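Local atomic coordinates of cpftsy (Physcomitrella patens, PDB entry 4AK9), a protein that probably serves as the chloroplast signal recognition particle receptor, a GTPase of the SRP family that helps deliver proteins to the thylakoid membrane. Residues K94-L99 and S311-L316; T107-G112 and N138-E143; F267-L272 and G279-V284; V295-G298 and L304-F307. One frame throughout, in Å; residues are numbered along the deposited sequence.

How the contacts relate
Followed from its N terminus, the chain runs through several N-terminal helices before reaching helix 85-101, whose residues 94-99 open the long excursion that contact 1 closes only at the terminal helix 309-316. The other three contacts fall within that excursion, one after another without crossing. Contact 2 closes a short loop, returning helix 126-142 to the segment that precedes strand 117-123. Contact 3 then seats helix 280-288 on strand 266-270, and contact 4 folds strand 304-306 back on strand 292-296. Contacts 3 and 4 meet in the sheet, where Gly296 N lies 2.8 Å from Leu269 O. Together the four tie the helical bundle, the linking segment and the last strands of the GTPase domain.

Contact 1: residues K94-L99 and S311-L316; sequences KNIFKL and SFVDAL
Ile96 and Val313 meet through methyl groups, and Val313, which touches both Ile96 and Phe97, is central to the packing between helix segments 94-99 and 311-316. Ile96 CG2 comes within 3.9 Å of Val313 CG2, the two branched side chains crossing at a slant. In Val313 the first torsion sets CG1 opposite the backbone N (chi1 173°), which turns the other methyl, CG2, toward the partner helix. That methyl also reaches the backbone, lying 4.0 Å from Phe97 N, and it touches Phe97 CB at 4.3 Å. Phe97 thus contributes its backbone N and its CB. The CA atoms of Phe97 and Val313 are 6.7 Å apart, the nearest pair across the two segments.

A second apolar feature lies within segment 311-316 itself, where Leu316 CG sits 4.0 Å above one face of the Phe312 ring, toward its rim. Phe23 meets that ring edge-to-face.

Polar bonds of segment 311-316 go to residues outside the contact: Ser311 OG bonds to Asp308 OD2, and Ala315 O accepts a hydrogen bond from Arg27 NH1. The contact joins the N-terminal helical bundle to the C-terminal helix of the GTPase domain. With apolar side chains meeting and no polar bond between the segments, shape and exclusion of water, not directional bonding, probably hold them together.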
loop_
_atom_site.group_PDB
_atom_site.type_symbol
_atom_site.label_atom_id
_atom_site.label_comp_id
_atom_site.label_asym_id
_atom_site.label_seq_id
_atom_site.Cartn_x
_atom_site.Cartn_y
_atom_site.Cartn_z
ATOM N N LYS A 94 18.735 -11.209 -6.546
ATOM C CA LYS A 94 19.917 -10.352 -6.698
ATOM C C LYS A 94 19.573 -8.902 -6.966
ATOM O O LYS A 94 20.241 -8.013 -6.464
ATOM C CB LYS A 94 20.857 -10.869 -7.794
ATOM C CG LYS A 94 21.488 -12.176 -7.417
ATOM C CD LYS A 94 22.297 -12.795 -8.555
ATOM C CE LYS A 94 22.840 -14.161 -8.131
ATOM N NZ LYS A 94 23.140 -15.039 -9.301
ATOM N N ASN A 95 18.535 -8.666 -7.761
ATOM C CA ASN A 95 18.121 -7.317 -8.080
ATOM C C ASN A 95 17.598 -6.618 -6.832
ATOM O O ASN A 95 17.843 -5.428 -6.644
ATOM C CB ASN A 95 17.042 -7.285 -9.157
ATOM C CG ASN A 95 17.562 -7.721 -10.514
ATOM O OD1 ASN A 95 18.774 -7.775 -10.742
ATOM N ND2 ASN A 95 16.641 -8.034 -11.429
ATOM N N ILE A 96 16.921 -7.367 -5.966
ATOM C CA ILE A 96 16.433 -6.777 -4.722
ATOM C C ILE A 96 17.609 -6.455 -3.819
ATOM O O ILE A 96 17.677 -5.383 -3.226
ATOM C CB ILE A 96 15.391 -7.677 -4.008
ATOM C CG1 ILE A 96 14.139 -7.748 -4.871
ATOM C CG2 ILE A 96 15.056 -7.101 -2.620
ATOM C CD1 ILE A 96 13.164 -8.855 -4.483
ATOM N N PHE A 97 18.571 -7.370 -3.729
ATOM C CA PHE A 97 19.783 -7.081 -2.976
ATOM C C PHE A 97 20.503 -5.831 -3.497
ATOM O O PHE A 97 20.942 -4.993 -2.726
ATOM C CB PHE A 97 20.730 -8.284 -2.994
ATOM C CG PHE A 97 22.018 -8.029 -2.279
ATOM C CD1 PHE A 97 22.085 -8.139 -0.908
ATOM C CD2 PHE A 97 23.159 -7.649 -2.979
ATOM C CE1 PHE A 97 23.278 -7.879 -0.238
ATOM C CE2 PHE A 97 24.350 -7.410 -2.315
ATOM C CZ PHE A 97 24.406 -7.522 -0.941
ATOM N N LYS A 98 20.617 -5.698 -4.817
ATOM C CA LYS A 98 21.268 -4.513 -5.375
ATOM C C LYS A 98 20.551 -3.217 -5.048
ATOM O O LYS A 98 21.194 -2.236 -4.676
ATOM C CB LYS A 98 21.432 -4.667 -6.888
ATOM C CG LYS A 98 22.455 -5.721 -7.215
ATOM C CD LYS A 98 22.654 -5.912 -8.710
ATOM C CE LYS A 98 23.311 -4.692 -9.366
ATOM N NZ LYS A 98 22.350 -3.607 -9.746
ATOM N N LEU A 99 19.226 -3.212 -5.188
ATOM C CA LEU A 99 18.448 -2.022 -4.872
ATOM C C LEU A 99 18.665 -1.626 -3.424
ATOM O O LEU A 99 18.683 -0.436 -3.112
ATOM C CB LEU A 99 16.962 -2.279 -5.068
ATOM C CG LEU A 99 16.434 -2.279 -6.493
ATOM C CD1 LEU A 99 14.906 -2.181 -6.416
ATOM C CD2 LEU A 99 17.014 -1.094 -7.259
ATOM N N SER A 311 20.412 -10.894 4.565
ATOM C CA SER A 311 19.546 -11.627 5.496
ATOM C C SER A 311 18.082 -11.364 5.214
ATOM O O SER A 311 17.243 -12.265 5.312
ATOM C CB SER A 311 19.827 -11.184 6.930
ATOM O OG SER A 311 21.223 -11.281 7.186
ATOM N N PHE A 312 17.772 -10.119 4.879
ATOM C CA PHE A 312 16.398 -9.755 4.578
ATOM C C PHE A 312 15.917 -10.495 3.338
ATOM O O PHE A 312 14.812 -11.063 3.323
ATOM C CB PHE A 312 16.308 -8.234 4.384
ATOM C CG PHE A 312 14.977 -7.754 3.897
ATOM C CD1 PHE A 312 13.890 -7.669 4.757
ATOM C CD2 PHE A 312 14.808 -7.378 2.559
ATOM C CE1 PHE A 312 12.641 -7.212 4.278
ATOM C CE2 PHE A 312 13.554 -6.915 2.078
ATOM C CZ PHE A 312 12.484 -6.832 2.961
ATOM N N VAL A 313 16.746 -10.512 2.294
ATOM C CA VAL A 313 16.333 -11.145 1.055
ATOM C C VAL A 313 16.134 -12.648 1.301
ATOM O O VAL A 313 15.145 -13.251 0.841
ATOM C CB VAL A 313 17.348 -10.897 -0.102
ATOM C CG1 VAL A 313 16.964 -11.724 -1.339
ATOM C CG2 VAL A 313 17.385 -9.396 -0.455
ATOM N N ASP A 314 17.044 -13.242 2.061
ATOM C CA ASP A 314 16.895 -14.661 2.433
ATOM C C ASP A 314 15.654 -14.970 3.296
ATOM O O ASP A 314 15.111 -16.075 3.250
ATOM C CB ASP A 314 18.151 -15.154 3.136
ATOM C CG ASP A 314 19.360 -15.207 2.203
ATOM O OD1 ASP A 314 19.178 -15.307 0.968
ATOM O OD2 ASP A 314 20.493 -15.151 2.728
ATOM N N ALA A 315 15.208 -13.994 4.079
ATOM C CA ALA A 315 13.989 -14.148 4.859
ATOM C C ALA A 315 12.723 -14.086 3.997
ATOM O O ALA A 315 11.740 -14.770 4.283
ATOM C CB ALA A 315 13.937 -13.115 5.982
ATOM N N LEU A 316 12.739 -13.272 2.953
ATOM C CA LEU A 316 11.610 -13.190 2.028
ATOM C C LEU A 316 11.579 -14.366 1.072
ATOM O O LEU A 316 10.508 -14.854 0.714
ATOM C CB LEU A 316 11.724 -11.937 1.181
ATOM C CG LEU A 316 11.660 -10.617 1.939
ATOM C CD1 LEU A 316 11.388 -9.499 0.943
ATOM C CD2 LEU A 316 10.597 -10.697 2.965
#

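Contact 2: residues T107-G112 and N138-E143; sequences TELQLG and NRFKKE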
loop_
_atom_site.group_PDB
_atom_site.type_symbol
_atom_site.label_atom_id
_atom_site.label_comp_id
_atom_site.label_asym_id
_atom_site.label_seq_id
_atom_site.Cartn_x
_atom_site.Cartn_y
_atom_site.Cartn_z
ATOM N N THR A 107 24.483 0.538 6.948
ATOM C CA THR A 107 23.373 0.346 7.879
ATOM C C THR A 107 23.821 0.540 9.328
ATOM O O THR A 107 22.982 0.652 10.247
ATOM C CB THR A 107 22.760 -1.072 7.732
ATOM O OG1 THR A 107 23.787 -2.063 7.958
ATOM C CG2 THR A 107 22.190 -1.259 6.346
ATOM N N GLU A 108 25.134 0.522 9.547
ATOM C CA GLU A 108 25.670 0.648 10.902
ATOM C C GLU A 108 25.427 2.014 11.504
ATOM O O GLU A 108 25.421 3.031 10.802
ATOM C CB GLU A 108 27.193 0.417 10.931
ATOM C CG GLU A 108 27.654 -0.947 10.407
ATOM C CD GLU A 108 27.394 -2.086 11.393
ATOM O OE1 GLU A 108 27.502 -1.859 12.627
ATOM O OE2 GLU A 108 27.085 -3.214 10.927
ATOM N N LEU A 109 25.274 2.050 12.827
ATOM C CA LEU A 109 25.248 3.337 13.513
ATOM C C LEU A 109 26.650 3.951 13.473
ATOM O O LEU A 109 27.654 3.242 13.626
ATOM C CB LEU A 109 24.803 3.163 14.953
ATOM C CG LEU A 109 23.364 2.693 15.098
ATOM C CD1 LEU A 109 23.067 2.447 16.557
ATOM C CD2 LEU A 109 22.402 3.718 14.511
ATOM N N GLN A 110 26.718 5.259 13.255
ATOM C CA GLN A 110 27.992 5.965 13.135
ATOM C C GLN A 110 28.197 6.764 14.394
ATOM O O GLN A 110 27.698 7.891 14.529
ATOM C CB GLN A 110 27.962 6.930 11.947
ATOM C CG GLN A 110 27.523 6.309 10.633
ATOM C CD GLN A 110 28.603 5.457 10.013
ATOM O OE1 GLN A 110 29.490 5.960 9.309
ATOM N NE2 GLN A 110 28.542 4.154 10.269
ATOM N N LEU A 111 28.926 6.197 15.339
ATOM C CA LEU A 111 29.021 6.833 16.644
ATOM C C LEU A 111 30.250 7.732 16.719
ATOM O O LEU A 111 30.414 8.502 17.668
ATOM C CB LEU A 111 29.060 5.778 17.736
ATOM C CG LEU A 111 27.878 4.808 17.685
ATOM C CD1 LEU A 111 27.953 3.850 18.859
ATOM C CD2 LEU A 111 26.566 5.568 17.709
ATOM N N GLY A 112 31.104 7.632 15.706
ATOM C CA GLY A 112 32.259 8.503 15.594
ATOM C C GLY A 112 33.416 8.152 16.518
ATOM O O GLY A 112 33.459 7.068 17.135
ATOM N N ASN A 138 18.609 -1.220 25.273
ATOM C CA ASN A 138 18.883 -2.574 25.705
ATOM C C ASN A 138 20.036 -3.178 24.911
ATOM O O ASN A 138 20.869 -3.912 25.452
ATOM C CB ASN A 138 17.616 -3.422 25.572
ATOM C CG ASN A 138 17.882 -4.908 25.766
ATOM O OD1 ASN A 138 18.024 -5.380 26.894
ATOM N ND2 ASN A 138 17.950 -5.653 24.658
ATOM N N ARG A 139 20.100 -2.864 23.618
ATOM C CA ARG A 139 21.246 -3.293 22.808
ATOM C C ARG A 139 22.566 -2.689 23.275
ATOM O O ARG A 139 23.589 -3.376 23.319
ATOM C CB ARG A 139 21.039 -2.969 21.316
ATOM C CG ARG A 139 20.000 -3.833 20.658
ATOM C CD ARG A 139 19.925 -3.557 19.151
ATOM N NE ARG A 139 21.145 -3.963 18.466
ATOM C CZ ARG A 139 21.430 -5.212 18.104
ATOM N NH1 ARG A 139 20.582 -6.207 18.356
ATOM N NH2 ARG A 139 22.569 -5.458 17.472
ATOM N N PHE A 140 22.563 -1.401 23.593
ATOM C CA PHE A 140 23.784 -0.754 24.054
ATOM C C PHE A 140 24.239 -1.302 25.401
ATOM O O PHE A 140 25.435 -1.549 25.615
ATOM C CB PHE A 140 23.582 0.755 24.149
ATOM C CG PHE A 140 23.572 1.447 22.816
ATOM C CD1 PHE A 140 24.707 1.444 22.021
ATOM C CD2 PHE A 140 22.449 2.120 22.379
ATOM C CE1 PHE A 140 24.702 2.081 20.785
ATOM C CE2 PHE A 140 22.436 2.769 21.151
ATOM C CZ PHE A 140 23.556 2.753 20.357
ATOM N N LYS A 141 23.283 -1.476 26.302
ATOM C CA LYS A 141 23.558 -2.013 27.650
ATOM C C LYS A 141 24.166 -3.406 27.604
ATOM O O LYS A 141 25.080 -3.713 28.357
ATOM C CB LYS A 141 22.280 -2.015 28.490
ATOM C CG LYS A 141 21.829 -0.595 28.850
ATOM C CD LYS A 141 22.978 0.167 29.531
ATOM C CE LYS A 141 22.555 1.552 30.021
ATOM N NZ LYS A 141 23.699 2.314 30.643
ATOM N N LYS A 142 23.682 -4.233 26.684
ATOM C CA LYS A 142 24.205 -5.581 26.527
ATOM C C LYS A 142 25.649 -5.574 26.043
ATOM O O LYS A 142 26.372 -6.549 26.218
ATOM C CB LYS A 142 23.319 -6.388 25.570
ATOM C CG LYS A 142 22.116 -7.023 26.255
ATOM C CD LYS A 142 21.031 -7.369 25.253
ATOM C CE LYS A 142 21.575 -8.199 24.084
ATOM N NZ LYS A 142 20.992 -7.794 22.747
ATOM N N GLU A 143 26.072 -4.468 25.447
ATOM C CA GLU A 143 27.451 -4.348 24.985
ATOM C C GLU A 143 28.357 -3.546 25.922
ATOM O O GLU A 143 29.494 -3.214 25.561
ATOM C CB GLU A 143 27.483 -3.780 23.564
ATOM C CG GLU A 143 26.959 -4.774 22.532
ATOM C CD GLU A 143 27.134 -4.291 21.083
ATOM O OE1 GLU A 143 26.883 -3.089 20.815
ATOM O OE2 GLU A 143 27.512 -5.128 20.227
#
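Phe140, whose ring meets Leu109 and Leu111 across the contact, has its carbonyl O bonded by Glu143 N at 3.0 Å. This backbone bond and the one from Lys142 N to Asn138 O fix the turns of the chain from which the ring projects. Across the two segments the interaction is apolar. Leu109 CD1 touches Phe140 CZ at 3.8 Å, and Leu111 CD1 lies 4.2 Å from Phe140 CE1. The two leucines are next-but-one neighbours in an extended segment, so both side chains point to the same side and reach adjacent carbons of one ring with corresponding methyl groups. Each meets the ring obliquely. The ring is brought to them by its first torsion, which places CG opposite the carbonyl carbon (chi1 -75°) and carries the far end of the side chain toward the leucines. Leu109 and Leu111 have CG in the same relation to their own backbones.

Between them, Gln110 turns the other way; its NE2 makes a weak bond of 3.4 Å to Glu108 O, which also accepts a hydrogen bond from Lys293 NZ. Gln110 N is held by Glu238. The contact is thus a partly buried apolar patch that lays the segment leading into strand 117-123 beside helix 126-142: Leu111 and Phe140 both rest on Leu119 of that strand, Leu109 reaches strand 292-296, and Phe140 extends to Val147 of strand 147-150.

Contact 3: residues F267-L272 and G279-V284; sequences FILTKL and GCVVSV
Strand 267-270 and helix 280-284, which bring Phe267 to Val284 and Leu269 to Val281, run nearly antiparallel, with axes 10.6 Å apart and 160° between their directions. Val284 CG2, set opposite its own backbone N, stands over one face of the Phe267 ring, 4.0 Å from the centroid and displaced toward the rim: a CH-pi contact. With an alanine in place of Phe267, the Val284 methyl would probably lose its aromatic partner and a gap is likely to open between strand and helix. Two residues on, on the same side, Leu269 CD2 reaches Val281 CG2 at 3.7 Å and Cys280 SG at 4.1 Å.

This is the first half of a beta-alpha-beta unit, the helix leading on to strand 292-296, the neighbour of this strand in the sheet. From Thr270, the last strand residue, the chain continues through Lys271 and Leu272; the sequence fits the start of the TKxD motif with which SRP GTPases recognise guanine; Lys271 forms a salt bridge to Asp244.

Leu272 turns back to the helix, its CD1 4.1 Å from Val281 CG2 and its CD2 4.3 Å from Cys280 SG. Met251 of helix 251-261 touches both Leu269 and Cys280.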
loop_
_atom_site.group_PDB
_atom_site.type_symbol
_atom_site.label_atom_id
_atom_site.label_comp_id
_atom_site.label_asym_id
_atom_site.label_seq_id
_atom_site.Cartn_x
_atom_site.Cartn_y
_atom_site.Cartn_z
ATOM N N PHE A 267 16.410 4.777 8.793
ATOM C CA PHE A 267 15.054 4.422 9.218
ATOM C C PHE A 267 15.061 3.226 10.175
ATOM O O PHE A 267 15.921 2.344 10.092
ATOM C CB PHE A 267 14.207 4.024 8.006
ATOM C CG PHE A 267 14.186 5.045 6.912
ATOM C CD1 PHE A 267 13.640 6.291 7.113
ATOM C CD2 PHE A 267 14.686 4.721 5.644
ATOM C CE1 PHE A 267 13.614 7.233 6.094
ATOM C CE2 PHE A 267 14.658 5.669 4.599
ATOM C CZ PHE A 267 14.104 6.916 4.824
ATOM N N ILE A 268 14.067 3.212 11.042
ATOM C CA ILE A 268 13.687 2.048 11.832
ATOM C C ILE A 268 12.247 1.696 11.529
ATOM O O ILE A 268 11.315 2.493 11.762
ATOM C CB ILE A 268 13.879 2.325 13.344
ATOM C CG1 ILE A 268 15.360 2.619 13.599
ATOM C CG2 ILE A 268 13.343 1.076 14.209
ATOM C CD1 ILE A 268 15.617 3.156 15.030
ATOM N N LEU A 269 12.054 0.507 10.958
ATOM C CA LEU A 269 10.714 0.071 10.544
ATOM C C LEU A 269 10.211 -0.953 11.546
ATOM O O LEU A 269 10.811 -2.018 11.676
ATOM C CB LEU A 269 10.750 -0.555 9.136
ATOM C CG LEU A 269 10.536 0.495 8.015
ATOM C CD1 LEU A 269 11.618 1.592 8.001
ATOM C CD2 LEU A 269 10.467 -0.169 6.648
ATOM N N THR A 270 9.170 -0.592 12.271
ATOM C CA THR A 270 8.655 -1.431 13.359
ATOM C C THR A 270 7.453 -2.286 12.922
ATOM O O THR A 270 6.854 -2.045 11.857
ATOM C CB THR A 270 8.174 -0.561 14.538
ATOM O OG1 THR A 270 7.123 0.292 14.080
ATOM C CG2 THR A 270 9.305 0.294 15.105
ATOM N N LYS A 271 7.098 -3.246 13.774
ATOM C CA LYS A 271 5.858 -4.023 13.654
ATOM C C LYS A 271 5.748 -4.806 12.353
ATOM O O LYS A 271 4.646 -5.041 11.845
ATOM C CB LYS A 271 4.663 -3.103 13.805
ATOM C CG LYS A 271 4.631 -2.419 15.179
ATOM C CD LYS A 271 3.624 -1.278 15.208
ATOM C CE LYS A 271 2.191 -1.780 15.014
ATOM N NZ LYS A 271 1.172 -0.675 15.036
ATOM N N LEU A 272 6.877 -5.240 11.827
ATOM C CA LEU A 272 6.862 -5.915 10.540
ATOM C C LEU A 272 6.304 -7.340 10.621
ATOM O O LEU A 272 5.883 -7.918 9.615
ATOM C CB LEU A 272 8.247 -5.893 9.910
ATOM C CG LEU A 272 8.639 -4.498 9.386
ATOM C CD1 LEU A 272 10.127 -4.433 9.055
ATOM C CD2 LEU A 272 7.806 -4.134 8.136
ATOM N N GLY A 279 7.661 -5.650 1.638
ATOM C CA GLY A 279 8.335 -5.026 0.500
ATOM C C GLY A 279 8.533 -3.534 0.724
ATOM O O GLY A 279 9.354 -2.895 0.055
ATOM N N CYS A 280 7.796 -2.957 1.686
ATOM C CA CYS A 280 7.940 -1.531 1.975
ATOM C C CYS A 280 9.375 -1.173 2.394
ATOM O O CYS A 280 9.840 -0.052 2.151
ATOM C CB CYS A 280 6.930 -1.049 3.041
ATOM S SG CYS A 280 7.236 -1.661 4.711
ATOM N N VAL A 281 10.086 -2.126 2.984
ATOM C CA VAL A 281 11.510 -1.946 3.283
ATOM C C VAL A 281 12.306 -1.584 2.017
ATOM O O VAL A 281 13.170 -0.682 2.030
ATOM C CB VAL A 281 12.090 -3.215 3.924
ATOM C CG1 VAL A 281 13.612 -3.106 4.108
ATOM C CG2 VAL A 281 11.403 -3.478 5.258
ATOM N N VAL A 282 12.060 -2.311 0.938
ATOM C CA VAL A 282 12.778 -2.072 -0.306
ATOM C C VAL A 282 12.367 -0.751 -0.923
ATOM O O VAL A 282 13.201 0.046 -1.353
ATOM C CB VAL A 282 12.524 -3.248 -1.299
ATOM C CG1 VAL A 282 13.357 -3.039 -2.595
ATOM C CG2 VAL A 282 12.872 -4.553 -0.615
ATOM N N SER A 283 11.074 -0.490 -0.917
ATOM C CA SER A 283 10.552 0.736 -1.505
ATOM C C SER A 283 11.085 1.980 -0.825
ATOM O O SER A 283 11.396 2.974 -1.490
ATOM C CB SER A 283 9.035 0.735 -1.427
ATOM O OG SER A 283 8.507 -0.396 -2.149
ATOM N N VAL A 284 11.163 1.951 0.506
ATOM C CA VAL A 284 11.661 3.136 1.216
ATOM C C VAL A 284 13.146 3.383 0.932
ATOM O O VAL A 284 13.564 4.519 0.706
ATOM C CB VAL A 284 11.294 3.135 2.751
ATOM C CG1 VAL A 284 12.214 2.260 3.539
ATOM C CG2 VAL A 284 11.416 4.552 3.313
#

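Contact 4: residues V295-G298 and L304-F307; sequences VGVG and LQPF
Val295 and Gln305 are joined by two backbone hydrogen bonds, which make them the hydrogen-bonded pair of an antiparallel ladder. Val295 N gives its proton to Gln305 O at 2.8 Å; the donor lies nearly in line with the carbonyl, and the bond is slightly bent at the hydrogen (155°). The return bond, Gln305 N to Val295 O, is 2.9 Å long and almost straight at the hydrogen (177°), although the donor is tilted out of the plane of the acceptor carbonyl. Gly296 and Leu304 form the adjoining non-hydrogen-bonded pair, their CA atoms 4.4 Å apart.

Side-chain packing follows. Val295 CG1 touches Phe307 CD1 at 3.8 Å, meeting the ring obliquely, and Val297 CG2 lies 4.3 Å from Gln305 CG; helix 16-22 packs over Val295, Val297 and Gln305. Leu304 points to the other side of the sheet from Val295 and Gln305; its first torsion sets CG opposite the backbone N (chi1 -176°) and swings CD1 back against the partner backbone, 4.1 Å from Gly296 N. Lys135 and Leu136 of helix 126-142 also meet this leucine.

The polar end of Gln305 bends away from the partner strand: OE1 accepts from Asp15 N, and NE2 bonds to Asp302 O. The arrangement is a beta hairpin at the sheet's edge, adding one antiparallel strand to an otherwise parallel P-loop GTPase core, and its turn begins in a Gly-Val-Gly sequence consistent with the G5 closing loop of SRP GTPases.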
loop_
_atom_site.group_PDB
_atom_site.type_symbol
_atom_site.label_atom_id
_atom_site.label_comp_id
_atom_site.label_asym_id
_atom_site.label_seq_id
_atom_site.Cartn_x
_atom_site.Cartn_y
_atom_site.Cartn_z
ATOM N N VAL A 295 15.083 -3.257 11.901
ATOM C CA VAL A 295 13.691 -3.670 11.718
ATOM C C VAL A 295 13.142 -4.284 13.018
ATOM O O VAL A 295 13.839 -5.053 13.677
ATOM C CB VAL A 295 13.557 -4.689 10.585
ATOM C CG1 VAL A 295 13.803 -4.001 9.241
ATOM C CG2 VAL A 295 14.570 -5.832 10.770
ATOM N N GLY A 296 11.925 -3.904 13.377
ATOM C CA GLY A 296 11.246 -4.457 14.535
ATOM C C GLY A 296 10.446 -5.645 14.072
ATOM O O GLY A 296 9.549 -5.507 13.222
ATOM N N VAL A 297 10.763 -6.814 14.612
ATOM C CA VAL A 297 10.132 -8.045 14.110
ATOM C C VAL A 297 9.395 -8.836 15.182
ATOM O O VAL A 297 9.114 -10.023 15.001
ATOM C CB VAL A 297 11.137 -8.957 13.412
ATOM C CG1 VAL A 297 11.614 -8.310 12.125
ATOM C CG2 VAL A 297 12.333 -9.289 14.344
ATOM N N GLY A 298 9.052 -8.166 16.275
ATOM C CA GLY A 298 8.311 -8.806 17.346
ATOM C C GLY A 298 8.145 -7.878 18.523
ATOM O O GLY A 298 8.737 -6.771 18.560
ATOM N N LEU A 304 14.209 -6.025 18.145
ATOM C CA LEU A 304 14.683 -4.947 17.275
ATOM C C LEU A 304 16.024 -5.388 16.728
ATOM O O LEU A 304 17.003 -5.546 17.469
ATOM C CB LEU A 304 14.849 -3.648 18.061
ATOM C CG LEU A 304 15.246 -2.443 17.211
ATOM C CD1 LEU A 304 14.050 -1.989 16.337
ATOM C CD2 LEU A 304 15.724 -1.325 18.136
ATOM N N GLN A 305 16.075 -5.640 15.429
ATOM C CA GLN A 305 17.267 -6.254 14.845
ATOM C C GLN A 305 17.941 -5.297 13.879
ATOM O O GLN A 305 17.261 -4.548 13.172
ATOM C CB GLN A 305 16.890 -7.544 14.116
ATOM C CG GLN A 305 16.494 -8.672 15.079
ATOM C CD GLN A 305 17.667 -9.070 15.956
ATOM O OE1 GLN A 305 18.789 -9.256 15.457
ATOM N NE2 GLN A 305 17.433 -9.188 17.261
ATOM N N PRO A 306 19.283 -5.332 13.838
ATOM C CA PRO A 306 20.017 -4.503 12.883
ATOM C C PRO A 306 19.726 -5.032 11.480
ATOM O O PRO A 306 19.585 -6.243 11.296
ATOM C CB PRO A 306 21.483 -4.722 13.267
ATOM C CG PRO A 306 21.485 -6.063 14.003
ATOM C CD PRO A 306 20.175 -6.101 14.733
ATOM N N PHE A 307 19.604 -4.134 10.506
ATOM C CA PHE A 307 19.240 -4.559 9.174
ATOM C C PHE A 307 20.442 -5.077 8.378
ATOM O O PHE A 307 21.536 -4.515 8.425
ATOM C CB PHE A 307 18.570 -3.404 8.417
ATOM C CG PHE A 307 18.024 -3.808 7.082
ATOM C CD1 PHE A 307 16.855 -4.532 6.997
ATOM C CD2 PHE A 307 18.695 -3.461 5.912
ATOM C CE1 PHE A 307 16.339 -4.932 5.749
ATOM C CE2 PHE A 307 18.182 -3.832 4.680
ATOM C CZ PHE A 307 17.011 -4.572 4.604
#